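Local structure of putative oxidoreductase (Jannaschia sp., 3C24) at residues Ala74-Asp77 / Asn78-Glu81. The protein is a putative oxidoreductase that probably binds a nicotinamide adenine dinucleotide cofactor, NAD or NADP, through its Rossmann-type domain. Numbering follows the deposited sequence.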
loop_
_atom_site.group_PDB
_atom_site.type_symbol
_atom_site.label_atom_id
_atom_site.label_comp_id
_atom_site.label_asym_id
_atom_site.label_seq_id
_atom_site.Cartn_x
_atom_site.Cartn_y
_atom_site.Cartn_z
ATOM N N ALA A 74 10.755 3.485 -26.798
ATOM C CA ALA A 74 10.790 2.516 -25.661
ATOM C C ALA A 74 12.210 2.395 -25.115
ATOM O O ALA A 74 12.824 1.326 -25.155
ATOM C CB ALA A 74 10.257 1.150 -26.097
ATOM N N LEU A 75 12.734 3.528 -24.676
ATOM C CA LEU A 75 14.097 3.640 -24.197
ATOM C C LEU A 75 14.157 4.325 -22.847
ATOM O O LEU A 75 13.229 5.041 -22.486
ATOM C CB LEU A 75 14.902 4.454 -25.181
ATOM C CG LEU A 75 14.951 3.810 -26.573
ATOM C CD1 LEU A 75 15.389 4.830 -27.577
ATOM C CD2 LEU A 75 15.839 2.583 -26.555
ATOM N N PRO A 76 15.264 4.130 -22.103
ATOM C CA PRO A 76 15.334 4.764 -20.775
ATOM C C PRO A 76 15.423 6.265 -20.850
ATOM O O PRO A 76 15.934 6.830 -21.793
ATOM C CB PRO A 76 16.579 4.140 -20.114
ATOM C CG PRO A 76 17.059 3.100 -20.980
ATOM C CD PRO A 76 16.385 3.213 -22.357
ATOM N N ASP A 77 14.832 6.899 -19.845
ATOM C CA ASP A 77 14.742 8.369 -19.810
ATOM C C ASP A 77 16.052 9.073 -20.003
ATOM O O ASP A 77 16.097 10.133 -20.599
ATOM C CB ASP A 77 14.102 8.853 -18.507
ATOM C CG ASP A 77 12.661 8.466 -18.404
ATOM O OD1 ASP A 77 11.953 8.496 -19.447
ATOM O OD2 ASP A 77 12.241 8.135 -17.272
ATOM N N ASN A 78 17.141 8.447 -19.562
ATOM C CA ASN A 78 18.460 9.101 -19.644
ATOM C C ASN A 78 19.091 9.107 -21.037
ATOM O O ASN A 78 20.186 9.658 -21.250
ATOM C CB ASN A 78 19.445 8.536 -18.606
ATOM C CG ASN A 78 19.948 7.158 -18.948
ATOM O OD1 ASN A 78 19.298 6.385 -19.643
ATOM N ND2 ASN A 78 21.121 6.834 -18.437
ATOM N N ILE A 79 18.422 8.509 -22.011
ATOM C CA ILE A 79 18.952 8.606 -23.365
ATOM C C ILE A 79 17.875 9.153 -24.313
ATOM O O ILE A 79 18.108 9.300 -25.504
ATOM C CB ILE A 79 19.534 7.282 -23.899
ATOM C CG1 ILE A 79 18.461 6.238 -24.145
ATOM C CG2 ILE A 79 20.588 6.708 -22.923
ATOM C CD1 ILE A 79 18.983 5.091 -24.952
ATOM N N ILE A 80 16.704 9.450 -23.774
ATOM C CA ILE A 80 15.603 9.950 -24.631
ATOM C C ILE A 80 16.012 11.201 -25.408
ATOM O O ILE A 80 15.692 11.367 -26.609
ATOM C CB ILE A 80 14.294 10.166 -23.821
ATOM C CG1 ILE A 80 13.628 8.835 -23.492
ATOM C CG2 ILE A 80 13.291 11.011 -24.630
ATOM C CD1 ILE A 80 13.101 8.084 -24.702
ATOM N N GLU A 81 16.761 12.091 -24.762
ATOM C CA GLU A 81 17.150 13.344 -25.442
ATOM C C GLU A 81 18.002 13.049 -26.680
ATOM O O GLU A 81 17.796 13.604 -27.763
ATOM C CB GLU A 81 17.895 14.318 -24.541
ATOM C CG GLU A 81 18.396 15.508 -25.334
ATOM C CD GLU A 81 19.172 16.539 -24.513
ATOM O OE1 GLU A 81 19.233 16.426 -23.276
ATOM O OE2 GLU A 81 19.679 17.471 -25.132
HETATM O O HOH W 1 17.449 12.166 -21.898
#
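Leu75 and Pro76 meet Ile79 and Ile80 where the chain turns from a loop into a helix, and the CG1 branches of Ile79 and Ile80 flank the carbonyl oxygen of Pro76, each CG1 3.5 Å from Pro76 O. The bump on one side is the CG1-CD1 arm of Ile79, which lies over one face of the proline ring at its CD corner: Ile79 CG1 and CD1 are both 4.1 Å from Pro76 CD, and the two side chains run obliquely to each other. A chi1 of 69° wedges that CG1 between its own backbone N and carbonyl carbon, bringing it back toward the loop. Ile80 supplies the second bump; Leu75 CB pokes into the notch between the two arms, 4.1 Å from Ile80 CD1 and equally far from Ile79 CD1. Pro76 O, at the centre of the bend, accepts a nearly straight bond from Ile79 N (3.0 Å, N-H...O 169°), with the donor 43° out of the carbonyl plane. Further on, Ile80 N reaches Asp77 O only weakly, at 3.3 Å; a water donates to Asp77 O and accepts from Glu81 N, bridging the first turn. On the outer side, Asn78 OD1 lies 3.6 Å from Pro76 CB. Cutting Ile79 back to alanine would remove the CG1-CD1 arm and is likely to uncover the ring face at Pro76 CD and one side of Leu75 CB. The bend joins strand 70-73, inside the parallel part of the sheet between strands 13-17 and 96-99, to helix 77-87, a strand-to-helix turn of the Rossmann-type domain, where Ile80 also packs on Met110 and Glu81 on Val109.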